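Uncharacterized protein (Bacteroides ovatus, PDB 4FS7) is of unknown function but, as an extracellular leucine-rich repeat protein of the BspA type, probably binds other proteins. Local coordinates at residues I99-S104 against L123-L128; K186-K191 against L209-E214; Y329-I334 against L352-I357. One frame throughout, in Å; residues are numbered along the deposited sequence.

All three contacts join segments one turn apart in the leucine-rich repeat solenoid, 18 or 19 residues separating their closest ends. Interaction 1 lies toward the N-terminal end, with interactions 2 and 3 following in series; the centres of 1 and 3 are about 62 Å apart, on opposite sides of the chain's centre. The touching residues of interaction 1 are mostly buried, yet it is the smallest, a proline-isoleucine packing with waters carrying the polar links. Interaction 2, partly buried, bonds loop backbones directly and adds one serine-asparagine bond. Interaction 3 alone reaches into paired parallel strands, 333-334 and 356-357, and alone carries a salt-bridge network.

Interaction 1 of 3, residues I99-S104 against L123-L128; sequences INIPDS and LLPLML
Pro125 lays its ring against Ile101, and this is the close-packed heart of the contact. CG of the ring sits 3.8 Å from CG2 of Ile101, with CD of the ring almost as near, so CG and CD together meet this methyl while the two side chains slant across each other. With chi1 at -49°, CG1 of Ile101 lies beside the backbone N and CG2 anti to it, offering this methyl to the proline; the residue also packs on Phe113. The same CG of Pro125 lies 3.4 Å from the carbonyl O of Pro102, and the ring's CB faces Asp103 O.

Away from the ring, water does the joining. One molecule takes the N-H of Ile101 and donates to Leu123 O at 2.7 Å; another spans Ile99 O and Leu123 N. At the exposed end, Asp103 is tied twice to the type I turn Pro125-Leu128: its carbonyl O receives a water that also accepts from Met127 N, a selenomethionine here, while its carboxylate OD1 receives a second, 2.7 Å away, that accepts from Leu126 N. The turn is closed by Leu128 N to Pro125 O at 3.0 Å.

Without an N-H, Pro125 can donate no backbone hydrogen bond across the gap and meets Ile101 through ring carbons; the solenoid turns are joined by apolar packing in the middle and water bridges at both ends, one held by the Asp103 carboxylate.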
# COMPACT_ATOMS: atom_id res chain seq x y z
N ILE A 99 -3.41 -2.04 27.92
CA ILE A 99 -2.22 -2.90 28.13
C ILE A 99 -0.99 -2.04 28.11
O ILE A 99 -0.95 -1.02 27.41
CB ILE A 99 -2.11 -4.01 27.05
CG1 ILE A 99 -1.14 -5.10 27.52
CG2 ILE A 99 -1.78 -3.43 25.67
CD1 ILE A 99 -1.20 -6.41 26.68
N ASN A 100 -0.02 -2.39 28.94
CA ASN A 100 1.28 -1.73 28.96
C ASN A 100 2.38 -2.69 28.51
O ASN A 100 2.30 -3.89 28.77
CB ASN A 100 1.62 -1.24 30.40
CG ASN A 100 1.85 -2.37 31.36
OD1 ASN A 100 0.90 -3.14 31.63
ND2 ASN A 100 3.05 -2.50 31.89
N ILE A 101 3.41 -2.15 27.88
CA ILE A 101 4.57 -2.94 27.47
C ILE A 101 5.76 -2.46 28.29
O ILE A 101 6.18 -1.32 28.19
CB ILE A 101 4.90 -2.80 25.99
CG1 ILE A 101 3.66 -2.99 25.13
CG2 ILE A 101 5.97 -3.83 25.61
CD1 ILE A 101 3.03 -4.34 25.31
N PRO A 102 6.33 -3.34 29.13
CA PRO A 102 7.47 -2.93 29.95
C PRO A 102 8.67 -2.44 29.14
O PRO A 102 8.91 -2.86 28.01
CB PRO A 102 7.83 -4.23 30.69
CG PRO A 102 6.61 -4.95 30.75
CD PRO A 102 5.91 -4.70 29.46
N ASP A 103 9.46 -1.59 29.79
CA ASP A 103 10.61 -0.93 29.20
C ASP A 103 11.66 -1.88 28.70
O ASP A 103 12.42 -1.52 27.79
CB ASP A 103 11.27 0.05 30.19
CG ASP A 103 10.50 1.32 30.39
OD1 ASP A 103 9.59 1.64 29.61
OD2 ASP A 103 10.85 2.04 31.37
N SER A 104 11.76 -3.08 29.28
CA SER A 104 12.77 -4.06 28.89
C SER A 104 12.43 -4.86 27.64
O SER A 104 13.27 -5.61 27.14
CB SER A 104 13.03 -5.04 30.06
OG SER A 104 13.56 -4.35 31.18
N LEU A 123 1.70 2.53 24.14
CA LEU A 123 2.96 3.21 24.22
C LEU A 123 4.09 2.19 24.11
O LEU A 123 4.23 1.27 24.92
CB LEU A 123 3.07 3.99 25.53
CG LEU A 123 2.06 5.12 25.68
CD1 LEU A 123 2.12 5.75 27.07
CD2 LEU A 123 2.23 6.20 24.59
N LEU A 124 4.92 2.33 23.11
CA LEU A 124 6.00 1.40 22.87
C LEU A 124 7.22 1.77 23.72
O LEU A 124 7.48 2.95 23.96
CB LEU A 124 6.40 1.39 21.40
CG LEU A 124 5.29 0.96 20.45
CD1 LEU A 124 5.73 1.17 18.99
CD2 LEU A 124 4.85 -0.47 20.72
N PRO A 125 7.96 0.76 24.20
CA PRO A 125 9.20 1.03 24.95
C PRO A 125 10.19 1.82 24.15
O PRO A 125 10.40 1.53 22.98
CB PRO A 125 9.77 -0.37 25.23
CG PRO A 125 8.70 -1.30 24.96
CD PRO A 125 7.73 -0.68 24.05
N LEU A 126 10.82 2.81 24.78
CA LEU A 126 11.76 3.65 24.05
C LEU A 126 12.93 2.90 23.48
O LEU A 126 13.51 3.38 22.50
CB LEU A 126 12.19 4.88 24.87
CG LEU A 126 11.12 5.97 24.90
CD1 LEU A 126 11.51 7.10 25.82
CD2 LEU A 126 10.89 6.53 23.49
N MSE A 127 13.31 1.76 24.08
CA MSE A 127 14.45 0.99 23.60
C MSE A 127 14.02 -0.17 22.67
O MSE A 127 14.79 -1.06 22.39
CB MSE A 127 15.29 0.50 24.78
CG MSE A 127 15.84 1.64 25.68
SE MSE A 127 16.74 3.11 24.80
CE MSE A 127 17.83 1.83 24.03
N LEU A 128 12.79 -0.14 22.17
CA LEU A 128 12.31 -1.16 21.21
C LEU A 128 13.16 -1.19 19.94
O LEU A 128 13.55 -0.13 19.43
CB LEU A 128 10.87 -0.88 20.81
CG LEU A 128 10.08 -2.04 20.17
CD1 LEU A 128 9.71 -3.09 21.25
CD2 LEU A 128 8.82 -1.50 19.47
O HOH W 1 0.62 1.11 26.54
O HOH W 2 3.15 0.70 27.34
O HOH W 3 12.59 1.17 26.90
O HOH W 4 10.13 3.46 27.65

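Interaction 2 of 3, residues K186-K191 against L209-E214; sequences KLKSIK and LLENME. With EDO (1,2-ethanediol), chain B.
Lys188 O is gripped by two successive N-H groups of the next turn. Glu211 N reaches it at 2.9 Å from above the carbonyl plane, and Asn212 N at 3.1 Å within that plane. Ile190 N then returns a bond to Asn212 O at 3.0 Å, nearly in line with the carbonyl; together with the Asn212 N bond this makes a single bridge between Ser189 and Asn212.

Beside this backbone pairing, the side-chain amide of Asn212 gives ND2-H to Ser189 OG at 3.0 Å, with the hydroxyl close to the amide plane and OG set beside its own backbone N (chi1 -48°), where it meets ND2; an ethanediol, probably from the crystallisation liquor, donates to OD1 of Asn212 at 2.7 Å. Were Ser189 replaced by an alanine, ND2 of Asn212 would probably lose this acceptor and the amide be freer to turn.

Further out, CG2 of Ile190 lies 3.6 Å from CG of Met213, a selenomethionine, and the two side chains lie side by side, pointing the same way. Phe204, Leu192 and Leu227 back Met213, and Phe204 also meets Leu210. Polar bonds thus join these solenoid turns, while Ile190, Leu210 and Met213 pack behind them.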
# COMPACT_ATOMS: atom_id res chain seq x y z
N LYS A 186 -8.47 6.01 7.63
CA LYS A 186 -8.55 7.33 8.29
C LYS A 186 -7.23 8.10 8.26
O LYS A 186 -7.14 9.23 8.74
CB LYS A 186 -9.03 7.16 9.75
CG LYS A 186 -10.51 6.93 9.89
CD LYS A 186 -11.36 7.80 8.96
CE LYS A 186 -12.88 7.52 9.09
NZ LYS A 186 -13.31 6.07 9.20
N LEU A 187 -6.18 7.51 7.70
CA LEU A 187 -4.86 8.13 7.66
C LEU A 187 -4.86 9.18 6.54
O LEU A 187 -4.88 8.84 5.38
CB LEU A 187 -3.78 7.06 7.45
CG LEU A 187 -2.33 7.53 7.55
CD1 LEU A 187 -2.00 8.02 8.98
CD2 LEU A 187 -1.42 6.39 7.16
N LYS A 188 -4.85 10.46 6.90
CA LYS A 188 -4.87 11.56 5.91
C LYS A 188 -3.50 12.02 5.47
O LYS A 188 -3.35 12.57 4.38
CB LYS A 188 -5.68 12.73 6.47
CG LYS A 188 -5.96 13.86 5.53
CD LYS A 188 -6.82 14.97 6.16
CE LYS A 188 -7.88 14.50 7.14
NZ LYS A 188 -9.02 13.72 6.53
N SER A 189 -2.51 11.82 6.34
CA SER A 189 -1.17 12.32 6.12
C SER A 189 -0.15 11.35 6.70
O SER A 189 -0.43 10.65 7.66
CB SER A 189 -0.99 13.64 6.86
OG SER A 189 -2.05 14.56 6.64
N ILE A 190 1.06 11.40 6.16
CA ILE A 190 2.19 10.74 6.79
C ILE A 190 3.44 11.48 6.41
O ILE A 190 3.62 11.89 5.25
CB ILE A 190 2.28 9.23 6.42
CG1 ILE A 190 3.28 8.51 7.33
CG2 ILE A 190 2.54 9.02 4.97
CD1 ILE A 190 3.21 7.00 7.25
N LYS A 191 4.34 11.64 7.38
CA LYS A 191 5.69 12.14 7.16
C LYS A 191 6.62 10.96 6.96
O LYS A 191 6.84 10.17 7.86
CB LYS A 191 6.12 13.01 8.34
CG LYS A 191 7.51 13.60 8.18
CD LYS A 191 7.87 14.60 9.27
CE LYS A 191 9.28 15.19 9.06
NZ LYS A 191 9.49 15.68 7.63
N LEU A 209 -8.24 7.99 2.47
CA LEU A 209 -8.18 9.43 2.83
C LEU A 209 -6.77 10.00 2.71
O LEU A 209 -6.56 11.19 2.99
CB LEU A 209 -8.66 9.68 4.27
CG LEU A 209 -10.17 9.54 4.41
CD1 LEU A 209 -10.61 9.92 5.80
CD2 LEU A 209 -11.02 10.31 3.40
N LEU A 210 -5.78 9.21 2.35
CA LEU A 210 -4.40 9.67 2.37
C LEU A 210 -4.20 10.68 1.23
O LEU A 210 -4.33 10.33 0.07
CB LEU A 210 -3.43 8.49 2.24
CG LEU A 210 -1.94 8.80 2.19
CD1 LEU A 210 -1.47 9.44 3.52
CD2 LEU A 210 -1.16 7.57 1.84
N GLU A 211 -3.88 11.91 1.64
CA GLU A 211 -3.73 13.06 0.74
C GLU A 211 -2.36 13.71 0.84
O GLU A 211 -1.86 14.26 -0.15
CB GLU A 211 -4.82 14.13 1.05
CG GLU A 211 -6.25 13.83 0.55
CD GLU A 211 -7.33 14.77 1.14
OE1 GLU A 211 -7.10 15.37 2.22
OE2 GLU A 211 -8.43 14.86 0.54
N ASN A 212 -1.77 13.75 2.04
CA ASN A 212 -0.54 14.54 2.26
C ASN A 212 0.62 13.61 2.52
O ASN A 212 0.69 12.93 3.56
CB ASN A 212 -0.76 15.48 3.46
CG ASN A 212 -2.03 16.31 3.33
OD1 ASN A 212 -2.16 17.10 2.38
ND2 ASN A 212 -2.99 16.13 4.23
N MSE A 213 1.52 13.54 1.56
CA MSE A 213 2.72 12.70 1.62
C MSE A 213 3.72 13.23 0.63
O MSE A 213 3.52 13.16 -0.58
CB MSE A 213 2.41 11.24 1.37
CG MSE A 213 3.54 10.32 1.79
SE MSE A 213 3.16 8.43 1.44
CE MSE A 213 2.68 8.66 -0.42
N GLU A 214 4.78 13.83 1.13
CA GLU A 214 5.84 14.36 0.29
C GLU A 214 6.89 13.30 0.11
O GLU A 214 7.22 12.59 1.06
CB GLU A 214 6.41 15.60 0.94
CG GLU A 214 5.42 16.73 0.87
CD GLU A 214 5.10 17.14 -0.58
OE1 GLU A 214 6.05 17.46 -1.32
OE2 GLU A 214 3.91 17.10 -0.98
C1 EDO B . -1.90 18.97 -1.26
O1 EDO B . -2.78 19.54 -0.31
C2 EDO B . -1.45 17.57 -0.87
O2 EDO B . -0.60 17.68 0.29
O HOH W 5 4.83 14.14 3.96

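Interaction 3 of 3, residues Y329-I334 against L352-I357; sequences YLVEEI and LSLRKI
Arg355 brings its guanidinium between two carboxylates, and two salt bridges share its NH2. Glu332 runs alongside it, pointing the same way, and OE1 takes NH2 at 2.8 Å through its anti lone pair, nearly in the guanidinium plane; NE adds a weak bond to the same oxygen. Glu333 instead slants across the arginine, and its OE2, also by the anti lone pair, accepts from NH2 at 2.8 Å but tilted from that plane. The carboxylates stand steeply to the guanidinium, at 71° for Glu332 and 83° for Glu333. Glu332 O lies over one face of the guanidinium and accepts Arg355 N at 2.8 Å. Phe310, on strand 310-311, touches all three side chains of this salt-bridge network.

Just beyond, the solenoid turns pair as parallel strands: Glu333 bridges Lys356 and Ile334 bridges Ile357, with Ile334 N bonded to Lys356 O, within the sheet that runs from 287-288 to 356-357 in this BspA-type leucine-rich repeat region. On the buried side, Ile334 and Leu354 cross at about a right angle, CG1 of Ile334 meeting CD1 of Leu354 at 3.9 Å.

At the other end Ser353 points toward the opposite segment, chi1 47° carrying OG to 2.7 Å from Val331 O and 3.1 Å from Tyr329 O, two acceptors within reach of one hydroxyl proton. A water donates to Tyr329 O and accepts from Ser353 N.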
# COMPACT_ATOMS: atom_id res chain seq x y z
N TYR A 329 6.06 13.39 -32.42
CA TYR A 329 6.57 13.18 -33.76
C TYR A 329 7.43 11.96 -34.01
O TYR A 329 7.75 11.68 -35.18
CB TYR A 329 7.26 14.44 -34.30
CG TYR A 329 8.68 14.66 -33.83
CD1 TYR A 329 8.96 14.94 -32.51
CD2 TYR A 329 9.75 14.58 -34.70
CE1 TYR A 329 10.26 15.12 -32.07
CE2 TYR A 329 11.09 14.76 -34.27
CZ TYR A 329 11.33 15.07 -32.95
OH TYR A 329 12.63 15.25 -32.49
N LEU A 330 7.81 11.23 -32.96
CA LEU A 330 8.62 10.02 -33.10
C LEU A 330 7.88 8.74 -32.64
O LEU A 330 8.50 7.69 -32.48
CB LEU A 330 9.96 10.19 -32.38
CG LEU A 330 10.85 11.30 -32.96
CD1 LEU A 330 12.01 11.57 -31.99
CD2 LEU A 330 11.38 10.85 -34.33
N VAL A 331 6.58 8.82 -32.42
CA VAL A 331 5.82 7.61 -32.05
C VAL A 331 5.95 6.53 -33.13
O VAL A 331 5.73 6.80 -34.31
CB VAL A 331 4.38 7.94 -31.71
CG1 VAL A 331 3.57 6.61 -31.45
CG2 VAL A 331 4.25 8.79 -30.47
N GLU A 332 6.31 5.33 -32.69
CA GLU A 332 6.55 4.21 -33.60
C GLU A 332 5.42 3.18 -33.64
O GLU A 332 5.23 2.55 -34.68
CB GLU A 332 7.83 3.47 -33.21
CG GLU A 332 9.09 4.36 -33.31
CD GLU A 332 10.40 3.63 -33.08
OE1 GLU A 332 10.47 2.37 -33.19
OE2 GLU A 332 11.39 4.35 -32.84
N GLU A 333 4.75 2.95 -32.53
CA GLU A 333 3.75 1.88 -32.42
C GLU A 333 2.60 2.32 -31.56
O GLU A 333 2.82 2.95 -30.51
CB GLU A 333 4.35 0.60 -31.79
CG GLU A 333 5.63 0.11 -32.49
CD GLU A 333 6.25 -1.16 -31.90
OE1 GLU A 333 5.59 -1.89 -31.13
OE2 GLU A 333 7.43 -1.44 -32.22
N ILE A 334 1.40 1.95 -31.99
CA ILE A 334 0.18 2.03 -31.22
C ILE A 334 -0.30 0.60 -31.01
O ILE A 334 -0.44 -0.13 -31.98
CB ILE A 334 -0.97 2.85 -32.00
CG1 ILE A 334 -0.53 4.32 -32.16
CG2 ILE A 334 -2.31 2.75 -31.30
CD1 ILE A 334 -1.40 5.15 -33.17
N LEU A 352 4.48 10.21 -39.31
CA LEU A 352 5.10 9.34 -40.31
C LEU A 352 6.14 8.38 -39.73
O LEU A 352 6.52 7.45 -40.41
CB LEU A 352 5.70 10.18 -41.45
N SER A 353 6.55 8.57 -38.48
CA SER A 353 7.37 7.58 -37.75
C SER A 353 6.60 6.29 -37.41
O SER A 353 7.20 5.29 -37.06
CB SER A 353 7.86 8.17 -36.43
OG SER A 353 6.82 8.81 -35.72
N LEU A 354 5.27 6.36 -37.48
CA LEU A 354 4.44 5.23 -37.09
C LEU A 354 4.66 4.05 -38.00
O LEU A 354 4.54 4.19 -39.23
CB LEU A 354 2.97 5.63 -37.08
CG LEU A 354 1.92 4.72 -36.47
CD1 LEU A 354 2.18 4.62 -34.93
CD2 LEU A 354 0.50 5.30 -36.77
N ARG A 355 4.93 2.91 -37.40
CA ARG A 355 5.20 1.67 -38.12
C ARG A 355 4.11 0.63 -37.96
O ARG A 355 3.98 -0.24 -38.81
CB ARG A 355 6.52 1.06 -37.61
CG ARG A 355 7.75 1.92 -37.80
CD ARG A 355 9.01 1.12 -37.45
NE ARG A 355 9.26 0.98 -36.00
CZ ARG A 355 8.86 -0.04 -35.22
NH1 ARG A 355 8.15 -1.07 -35.73
NH2 ARG A 355 9.17 -0.04 -33.90
N LYS A 356 3.37 0.69 -36.88
CA LYS A 356 2.43 -0.40 -36.53
C LYS A 356 1.24 0.18 -35.76
O LYS A 356 1.44 0.99 -34.87
CB LYS A 356 3.15 -1.48 -35.66
CG LYS A 356 2.34 -2.78 -35.49
CD LYS A 356 2.95 -3.78 -34.52
CE LYS A 356 4.25 -4.37 -34.96
NZ LYS A 356 4.18 -5.13 -36.27
N ILE A 357 0.05 -0.31 -36.08
CA ILE A 357 -1.16 -0.09 -35.32
C ILE A 357 -1.69 -1.48 -34.95
O ILE A 357 -1.80 -2.35 -35.80
CB ILE A 357 -2.23 0.69 -36.11
CG1 ILE A 357 -1.69 2.09 -36.45
CG2 ILE A 357 -3.57 0.77 -35.35
CD1 ILE A 357 -2.57 2.87 -37.43
O HOH W 6 7.18 11.41 -37.74